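Local atomic coordinates of lectin 2 (Agrocybe aegerita, PDB entry 4TQJ), a protein that binds sugars, specifically recognising non-reducing terminal N-acetylglucosamine, as a fungal lectin built on a beta-propeller fold. Residues Val4-Asp8 / Leu117-Ala121; Pro229-Leu235 / Pro284-Ala288; Val268-Phe272 / Phe317-Lys321. The protein carries 1 engineered substitution. All blocks are in the same frame, centred on the assembly; numbering follows the deposited sequence.

Contact 1: Val4-Asp8 / Leu117-Ala121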
loop_
_atom_site.group_PDB
_atom_site.type_symbol
_atom_site.label_atom_id
_atom_site.label_comp_id
_atom_site.label_asym_id
_atom_site.label_seq_id
_atom_site.Cartn_x
_atom_site.Cartn_y
_atom_site.Cartn_z
ATOM N N VAL A 4 12.413 -2.398 -15.003
ATOM C CA VAL A 4 12.515 -2.605 -16.449
ATOM C C VAL A 4 11.165 -2.442 -17.161
ATOM O O VAL A 4 10.110 -2.813 -16.637
ATOM C CB VAL A 4 13.089 -4.012 -16.771
ATOM C CG1 VAL A 4 12.827 -4.380 -18.226
ATOM C CG2 VAL A 4 14.588 -4.090 -16.447
ATOM N N ILE A 5 11.215 -1.893 -18.366
ATOM C CA ILE A 5 10.017 -1.663 -19.157
ATOM C C ILE A 5 10.183 -2.344 -20.503
ATOM O O ILE A 5 11.122 -2.031 -21.231
ATOM C CB ILE A 5 9.803 -0.161 -19.355
ATOM C CG1 ILE A 5 9.460 0.476 -18.009
ATOM C CG2 ILE A 5 8.710 0.110 -20.382
ATOM C CD1 ILE A 5 9.394 1.966 -18.055
ATOM N N THR A 6 9.296 -3.286 -20.813
ATOM C CA THR A 6 9.356 -4.022 -22.081
ATOM C C THR A 6 8.079 -3.782 -22.874
ATOM O O THR A 6 7.141 -3.185 -22.365
ATOM C CB THR A 6 9.567 -5.569 -21.889
ATOM O OG1 THR A 6 8.371 -6.176 -21.386
ATOM C CG2 THR A 6 10.726 -5.866 -20.954
ATOM N N GLN A 7 8.049 -4.225 -24.127
ATOM C CA GLN A 7 6.841 -4.114 -24.937
ATOM C C GLN A 7 5.700 -4.945 -24.353
ATOM O O GLN A 7 4.557 -4.494 -24.297
ATOM C CB GLN A 7 7.127 -4.532 -26.385
ATOM C CG GLN A 7 8.215 -3.688 -27.026
ATOM C CD GLN A 7 8.555 -4.102 -28.432
ATOM O OE1 GLN A 7 9.685 -3.906 -28.876
ATOM N NE2 GLN A 7 7.585 -4.680 -29.146
ATOM N N ASP A 8 6.012 -6.158 -23.911
ATOM C CA ASP A 8 4.989 -7.041 -23.357
ATOM C C ASP A 8 4.572 -6.601 -21.950
ATOM O O ASP A 8 3.418 -6.737 -21.551
ATOM C CB ASP A 8 5.501 -8.484 -23.320
ATOM C CG ASP A 8 5.579 -9.108 -24.701
ATOM O OD1 ASP A 8 4.899 -8.605 -25.621
ATOM O OD2 ASP A 8 6.320 -10.099 -24.876
ATOM N N LEU A 117 5.750 2.584 -30.180
ATOM C CA LEU A 117 5.645 2.194 -28.777
ATOM C C LEU A 117 5.511 3.448 -27.935
ATOM O O LEU A 117 6.222 4.415 -28.167
ATOM C CB LEU A 117 6.908 1.453 -28.333
ATOM C CG LEU A 117 7.199 0.166 -29.105
ATOM C CD1 LEU A 117 8.654 -0.272 -28.926
ATOM C CD2 LEU A 117 6.228 -0.912 -28.656
ATOM N N ARG A 118 4.619 3.416 -26.950
ATOM C CA ARG A 118 4.478 4.502 -25.991
ATOM C C ARG A 118 4.582 3.956 -24.576
ATOM O O ARG A 118 3.858 3.040 -24.210
ATOM C CB ARG A 118 3.148 5.242 -26.207
ATOM C CG ARG A 118 3.207 6.245 -27.365
ATOM C CD ARG A 118 1.825 6.582 -27.950
ATOM N NE ARG A 118 1.231 5.459 -28.668
ATOM C CZ ARG A 118 0.023 5.483 -29.226
ATOM N NH1 ARG A 118 -0.711 6.582 -29.169
ATOM N NH2 ARG A 118 -0.447 4.413 -29.858
ATOM N N TYR A 119 5.494 4.524 -23.794
ATOM C CA TYR A 119 5.763 4.086 -22.424
ATOM C C TYR A 119 5.654 5.260 -21.469
ATOM O O TYR A 119 5.730 6.418 -21.881
ATOM C CB TYR A 119 7.195 3.573 -22.299
ATOM C CG TYR A 119 7.544 2.315 -23.071
ATOM C CD1 TYR A 119 6.649 1.265 -23.195
ATOM C CD2 TYR A 119 8.802 2.173 -23.644
ATOM C CE1 TYR A 119 6.999 0.105 -23.901
ATOM C CE2 TYR A 119 9.155 1.030 -24.334
ATOM C CZ TYR A 119 8.256 0.004 -24.467
ATOM O OH TYR A 119 8.630 -1.140 -25.143
ATOM N N LEU A 120 5.503 4.949 -20.188
ATOM C CA LEU A 120 5.583 5.945 -19.123
ATOM C C LEU A 120 6.702 5.548 -18.181
ATOM O O LEU A 120 6.732 4.421 -17.693
ATOM C CB LEU A 120 4.269 6.000 -18.350
ATOM C CG LEU A 120 3.086 6.437 -19.208
ATOM C CD1 LEU A 120 1.754 5.984 -18.603
ATOM C CD2 LEU A 120 3.131 7.940 -19.445
ATOM N N ALA A 121 7.621 6.473 -17.924
ATOM C CA ALA A 121 8.813 6.149 -17.144
ATOM C C ALA A 121 9.465 7.391 -16.536
ATOM O O ALA A 121 9.517 8.447 -17.157
ATOM C CB ALA A 121 9.822 5.402 -18.022
#
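Ile5 meets the 117-121 strand with both of its branches. Its CG2 sits almost centrally over one face of the Tyr119 ring, 3.6 Å from the centroid and 11° off the ring normal, a CH-pi contact. The other branch runs past Tyr119 to the next residues of the strand. There CD1 comes to 3.5 Å from Ala121 CB, a tight carbon pair, and also touches Leu120 O. With chi1 at -68°, CG2 is anti to the backbone N and falls over the ring, while CG1 beside that N carries CD1 to Ala121. The peptide of Thr6 then passes the outer end of the ring, with Thr6 O 3.6 Å from Tyr119 CE1 in an oblique approach. Thr6 OG1 turns to Leu9 N instead. Segment 4-8 runs roughly antiparallel to 117-121, but the two are joined by side chains and share no backbone bond. The short, weakly bonded strand 4-5 joins the sheet of 173-177, where Ile5 pairs with Leu176, so the N-terminal segment adds to the inner edge of one propeller blade and faces the first strand of the preceding blade. Gln7 closes the contact with an extended chain. Its CG lies 3.2 Å from Tyr119 OH. Gln7 N is at 3.3 Å from the same OH, but the angle is too poor for a hydrogen bond, and the hydroxyl bonds Arg174 O. Gln7 crosses Leu117 at about a right angle, CG to CD2 3.8 Å, with CD and OE1 against CD1. Gln7 OE1 accepts from Arg174 N.

Contact 2: Pro229-Leu235 / Pro284-Ala288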
loop_
_atom_site.group_PDB
_atom_site.type_symbol
_atom_site.label_atom_id
_atom_site.label_comp_id
_atom_site.label_asym_id
_atom_site.label_seq_id
_atom_site.Cartn_x
_atom_site.Cartn_y
_atom_site.Cartn_z
ATOM N N PRO A 229 11.589 -15.317 -27.515
ATOM C CA PRO A 229 11.435 -14.190 -26.589
ATOM C C PRO A 229 12.769 -13.735 -25.993
ATOM O O PRO A 229 13.616 -14.570 -25.689
ATOM C CB PRO A 229 10.516 -14.753 -25.492
ATOM C CG PRO A 229 10.559 -16.248 -25.658
ATOM C CD PRO A 229 10.774 -16.480 -27.116
ATOM N N ARG A 230 12.947 -12.424 -25.859
ATOM C CA ARG A 230 14.141 -11.863 -25.232
ATOM C C ARG A 230 13.756 -10.903 -24.120
ATOM O O ARG A 230 12.752 -10.188 -24.218
ATOM C CB ARG A 230 15.019 -11.148 -26.257
ATOM C CG ARG A 230 15.887 -12.110 -27.081
ATOM C CD ARG A 230 15.987 -11.630 -28.527
ATOM N NE ARG A 230 14.762 -11.931 -29.271
ATOM C CZ ARG A 230 14.421 -11.368 -30.430
ATOM N NH1 ARG A 230 15.212 -10.453 -30.993
ATOM N NH2 ARG A 230 13.284 -11.712 -31.023
ATOM N N PHE A 231 14.587 -10.866 -23.088
ATOM C CA PHE A 231 14.300 -10.095 -21.890
ATOM C C PHE A 231 15.517 -9.332 -21.398
ATOM O O PHE A 231 16.662 -9.734 -21.631
ATOM C CB PHE A 231 13.864 -11.032 -20.761
ATOM C CG PHE A 231 12.822 -12.026 -21.157
ATOM C CD1 PHE A 231 11.474 -11.737 -20.992
ATOM C CD2 PHE A 231 13.183 -13.251 -21.686
ATOM C CE1 PHE A 231 10.499 -12.657 -21.345
ATOM C CE2 PHE A 231 12.214 -14.185 -22.050
ATOM C CZ PHE A 231 10.864 -13.887 -21.869
ATOM N N VAL A 232 15.269 -8.248 -20.677
ATOM C CA VAL A 232 16.334 -7.596 -19.922
ATOM C C VAL A 232 16.001 -7.679 -18.444
ATOM O O VAL A 232 14.865 -7.449 -18.047
ATOM C CB VAL A 232 16.551 -6.138 -20.362
ATOM C CG1 VAL A 232 17.176 -6.113 -21.747
ATOM C CG2 VAL A 232 15.233 -5.389 -20.360
ATOM N N ALA A 233 16.982 -8.027 -17.625
ATOM C CA ALA A 233 16.693 -8.321 -16.230
ATOM C C ALA A 233 17.996 -8.509 -15.499
ATOM O O ALA A 233 18.954 -9.002 -16.076
ATOM C CB ALA A 233 15.840 -9.595 -16.125
ATOM N N ASP A 234 18.040 -8.116 -14.231
ATOM C CA ASP A 234 19.230 -8.333 -13.435
ATOM C C ASP A 234 19.328 -9.796 -13.043
ATOM O O ASP A 234 18.506 -10.286 -12.270
ATOM C CB ASP A 234 19.201 -7.478 -12.176
ATOM C CG ASP A 234 20.512 -7.510 -11.436
ATOM O OD1 ASP A 234 21.457 -8.159 -11.946
ATOM O OD2 ASP A 234 20.607 -6.867 -10.367
ATOM N N LEU A 235 20.348 -10.470 -13.577
ATOM C CA LEU A 235 20.605 -11.882 -13.311
ATOM C C LEU A 235 21.813 -12.099 -12.388
ATOM O O LEU A 235 22.175 -13.235 -12.098
ATOM C CB LEU A 235 20.863 -12.611 -14.641
ATOM C CG LEU A 235 19.764 -12.449 -15.701
ATOM C CD1 LEU A 235 20.091 -13.250 -16.970
ATOM C CD2 LEU A 235 18.409 -12.837 -15.154
ATOM N N PRO A 284 3.811 -19.173 -22.802
ATOM C CA PRO A 284 4.397 -17.928 -22.294
ATOM C C PRO A 284 5.586 -18.144 -21.343
ATOM O O PRO A 284 5.560 -19.008 -20.439
ATOM C CB PRO A 284 3.224 -17.228 -21.586
ATOM C CG PRO A 284 2.085 -18.194 -21.577
ATOM C CD PRO A 284 2.342 -19.201 -22.673
ATOM N N ARG A 285 6.636 -17.365 -21.577
ATOM C CA ARG A 285 7.832 -17.402 -20.736
ATOM C C ARG A 285 8.091 -16.053 -20.036
ATOM O O ARG A 285 7.712 -15.000 -20.545
ATOM C CB ARG A 285 9.033 -17.888 -21.540
ATOM C CG ARG A 285 9.103 -19.440 -21.665
ATOM C CD ARG A 285 9.607 -19.916 -23.033
ATOM N NE ARG A 285 8.692 -19.556 -24.123
ATOM C CZ ARG A 285 9.001 -19.648 -25.421
ATOM N NH1 ARG A 285 10.198 -20.099 -25.800
ATOM N NH2 ARG A 285 8.123 -19.285 -26.339
ATOM N N PHE A 286 8.707 -16.097 -18.856
ATOM C CA PHE A 286 8.941 -14.887 -18.059
ATOM C C PHE A 286 10.273 -14.990 -17.322
ATOM O O PHE A 286 10.763 -16.086 -17.039
ATOM C CB PHE A 286 7.857 -14.691 -16.979
ATOM C CG PHE A 286 6.445 -14.621 -17.501
ATOM C CD1 PHE A 286 5.786 -13.404 -17.600
ATOM C CD2 PHE A 286 5.759 -15.781 -17.849
ATOM C CE1 PHE A 286 4.464 -13.339 -18.071
ATOM C CE2 PHE A 286 4.466 -15.731 -18.315
ATOM C CZ PHE A 286 3.808 -14.503 -18.428
ATOM N N ILE A 287 10.844 -13.837 -16.999
ATOM C CA ILE A 287 11.934 -13.776 -16.045
ATOM C C ILE A 287 11.344 -13.081 -14.829
ATOM O O ILE A 287 10.743 -12.015 -14.953
ATOM C CB ILE A 287 13.126 -12.946 -16.557
ATOM C CG1 ILE A 287 13.630 -13.478 -17.908
ATOM C CG2 ILE A 287 14.240 -12.929 -15.503
ATOM C CD1 ILE A 287 13.913 -14.979 -17.901
ATOM N N ALA A 288 11.483 -13.693 -13.668
ATOM C CA ALA A 288 10.980 -13.101 -12.432
ATOM C C ALA A 288 11.819 -13.608 -11.274
ATOM O O ALA A 288 12.443 -14.666 -11.384
ATOM C CB ALA A 288 9.516 -13.463 -12.226
#
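The guanidinium of Arg285 has Pro229 laid over one face. Pro229 CG stands 3.7 Å above the plane, over its centre, and CD comes close to both terminal nitrogens. The two side chains cross at about a right angle, and the proline lays its CG and CD against the guanidinium. The Arg285 chain is bent at its second and third torsions (chi3 -65°), which turns the group up under Pro229. Its rotation is fixed by polar partners: NH1 donates to Phe272 O and NE to His283 O. The second flat group is the Phe231 ring. Ile287 CG1 lies over one of its faces, 4.1 Å from the centroid and 28° off the normal. The methylene is shifted toward the root of the ring, and its nearest ring atom is Phe231 CG at 3.6 Å. At the far end of the ring, Phe231 CZ is 3.6 Å from Arg285 O. Strands 230-233 and 285-288 are the first strands of two successive propeller blades. They run nearly parallel, 8° apart, with their axes 8.1 Å from each other at closest approach. No hydrogen bond links the two segments; they meet mainly through side chains. The other branch of Ile287 serves the end of the 229-235 segment. Its CG2 packs on Ala233 CB at 3.7 Å and, more loosely, on Leu235 CD2 at 4.2 Å. Ile287 also reaches Ile244 on strand 242-246 of the 230-233 blade. Leu235 lies in the turn after the strand and is tied by Leu235 O to Asn311 ND2.

Contact 3: Val268-Phe272 / Phe317-Lys321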
loop_
_atom_site.group_PDB
_atom_site.type_symbol
_atom_site.label_atom_id
_atom_site.label_comp_id
_atom_site.label_asym_id
_atom_site.label_seq_id
_atom_site.Cartn_x
_atom_site.Cartn_y
_atom_site.Cartn_z
ATOM N N VAL A 268 22.872 -21.174 -20.945
ATOM C CA VAL A 268 22.849 -21.437 -19.508
ATOM C C VAL A 268 21.827 -22.486 -19.089
ATOM O O VAL A 268 21.920 -23.036 -17.996
ATOM C CB VAL A 268 22.539 -20.159 -18.716
ATOM C CG1 VAL A 268 23.629 -19.092 -18.949
ATOM C CG2 VAL A 268 21.170 -19.639 -19.096
ATOM N N ILE A 269 20.821 -22.715 -19.932
ATOM C CA ILE A 269 19.765 -23.676 -19.642
ATOM C C ILE A 269 19.413 -24.362 -20.961
ATOM O O ILE A 269 19.128 -23.685 -21.960
ATOM C CB ILE A 269 18.484 -22.994 -19.136
ATOM C CG1 ILE A 269 18.737 -22.169 -17.876
ATOM C CG2 ILE A 269 17.379 -24.025 -18.879
ATOM C CD1 ILE A 269 17.603 -21.205 -17.601
ATOM N N ASN A 270 19.418 -25.692 -20.973
ATOM C CA ASN A 270 19.049 -26.415 -22.190
ATOM C C ASN A 270 17.551 -26.730 -22.266
ATOM O O ASN A 270 17.140 -27.862 -22.545
ATOM C CB ASN A 270 19.922 -27.661 -22.401
ATOM C CG ASN A 270 19.564 -28.804 -21.467
ATOM O OD1 ASN A 270 18.872 -28.619 -20.462
ATOM N ND2 ASN A 270 20.041 -30.008 -21.798
ATOM N N ASP A 271 16.738 -25.701 -22.053
ATOM C CA ASP A 271 15.283 -25.833 -22.084
ATOM C C ASP A 271 14.650 -24.469 -22.340
ATOM O O ASP A 271 15.354 -23.465 -22.390
ATOM C CB ASP A 271 14.770 -26.378 -20.766
ATOM C CG ASP A 271 13.643 -27.386 -20.950
ATOM O OD1 ASP A 271 12.678 -27.105 -21.694
ATOM O OD2 ASP A 271 13.737 -28.475 -20.348
ATOM N N PHE A 272 13.329 -24.457 -22.489
ATOM C CA PHE A 272 12.552 -23.233 -22.752
ATOM C C PHE A 272 12.672 -22.757 -24.201
ATOM O O PHE A 272 12.088 -21.739 -24.574
ATOM C CB PHE A 272 12.896 -22.104 -21.760
ATOM C CG PHE A 272 12.607 -22.453 -20.318
ATOM C CD1 PHE A 272 11.304 -22.644 -19.884
ATOM C CD2 PHE A 272 13.643 -22.611 -19.404
ATOM C CE1 PHE A 272 11.030 -22.976 -18.577
ATOM C CE2 PHE A 272 13.379 -22.936 -18.090
ATOM C CZ PHE A 272 12.054 -23.113 -17.672
ATOM N N PHE A 317 22.614 -21.078 -14.004
ATOM C CA PHE A 317 21.313 -21.603 -13.615
ATOM C C PHE A 317 21.332 -23.108 -13.339
ATOM O O PHE A 317 22.099 -23.859 -13.948
ATOM C CB PHE A 317 20.288 -21.332 -14.726
ATOM C CG PHE A 317 19.892 -19.883 -14.854
ATOM C CD1 PHE A 317 18.692 -19.430 -14.317
ATOM C CD2 PHE A 317 20.717 -18.977 -15.511
ATOM C CE1 PHE A 317 18.316 -18.080 -14.429
ATOM C CE2 PHE A 317 20.361 -17.642 -15.628
ATOM C CZ PHE A 317 19.160 -17.192 -15.088
ATOM N N GLN A 318 20.457 -23.525 -12.431
ATOM C CA GLN A 318 20.118 -24.921 -12.242
ATOM C C GLN A 318 19.270 -25.397 -13.421
ATOM O O GLN A 318 18.742 -24.593 -14.194
ATOM C CB GLN A 318 19.314 -25.100 -10.943
ATOM C CG GLN A 318 20.101 -24.816 -9.679
ATOM C CD GLN A 318 21.163 -25.870 -9.437
ATOM O OE1 GLN A 318 20.926 -27.061 -9.659
ATOM N NE2 GLN A 318 22.348 -25.439 -9.002
ATOM N N SER A 319 19.124 -26.710 -13.538
ATOM C CA SER A 319 18.234 -27.295 -14.536
ATOM C C SER A 319 16.771 -26.896 -14.330
ATOM O O SER A 319 16.333 -26.585 -13.221
ATOM C CB SER A 319 18.358 -28.826 -14.526
ATOM O OG SER A 319 19.639 -29.219 -14.979
ATOM N N ALA A 320 16.020 -26.907 -15.417
ATOM C CA ALA A 320 14.605 -26.628 -15.358
ATOM C C ALA A 320 13.898 -27.832 -14.761
ATOM O O ALA A 320 14.253 -28.959 -15.062
ATOM C CB ALA A 320 14.086 -26.355 -16.745
ATOM N N LYS A 321 12.908 -27.596 -13.908
ATOM C CA LYS A 321 12.070 -28.681 -13.415
ATOM C C LYS A 321 10.601 -28.263 -13.395
ATOM O O LYS A 321 10.282 -27.071 -13.415
ATOM C CB LYS A 321 12.544 -29.166 -12.039
ATOM C CG LYS A 321 12.824 -28.047 -11.033
ATOM C CD LYS A 321 13.739 -28.534 -9.903
ATOM C CE LYS A 321 13.065 -28.441 -8.543
ATOM N NZ LYS A 321 13.982 -28.862 -7.423
HETATM O O HOH W 1 23.978 -22.373 -16.143
HETATM O O HOH W 2 20.915 -24.911 -16.439
HETATM O O HOH W 3 17.239 -27.612 -18.008
#
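Val268 O is approached by two waters that lie between the segments. Water 1 donates to Val268 O at 2.8 Å and accepts from Phe317 N at 2.8 Å, so it bridges the two backbones. Water 2 lies 2.6 Å from Val268 O and also near Phe317 O, but it has more acceptors in reach than protons, so its bonds cannot all hold at once. A third water donates to Asn270 OD1 and accepts from Ala320 N at 2.9 Å. No direct hydrogen bond crosses the contact, so its polar links run through water. Val268 and Ile269 form a classic beta bulge opposite Cys251 at the end of the outer strand of one propeller blade. The 317-321 segment leads into the outer strand of the next blade, so the contact joins the two blades far from the centre of the chain. Beside the waters the packing is apolar. Phe317 CB rests on Ile269 CG1 at 3.6 Å. Ile269 CD1 reaches the Phe317 ring off-centre, near CG and CD1 and 29° from its normal, in a loose CH-pi contact. Val268 CG2 touches the other ortho carbon, Phe317 CD2, at 3.7 Å. With its CG beside the backbone N (chi1 -72°), Phe317 points its ring at both residues. Val298 of the same blade as Phe317 also touches this ring. Further along, Ala320 CB packs against Phe272 CE2 at 3.7 Å and against Asp271 CB. Asp271 OD1 uses its anti lone pair to accept from Phe272 N at 2.8 Å and also bonds Trp278 NE1, so OD1 takes two donors.

The three contacts join neighbouring blades of the propeller at different distances from the centre of the chain. Contact 1 lies about 6 Å from that centre, contact 2 about 10 Å and contact 3 about 23 Å. Contacts 2 and 3 join the same two blades, at their first strands and near their outermost strands. Their centres are 13 Å apart, and Arg285 NH1 of contact 2 probably bonds Phe272 O of contact 3. Contacts 1 and 2 touch through Val4 CG1 and Val232 CG2, so the N-terminal segment also meets the next blade. Contact 1 closes along the chain before the other two, whose segments alternate because both pair the same two consecutive blades.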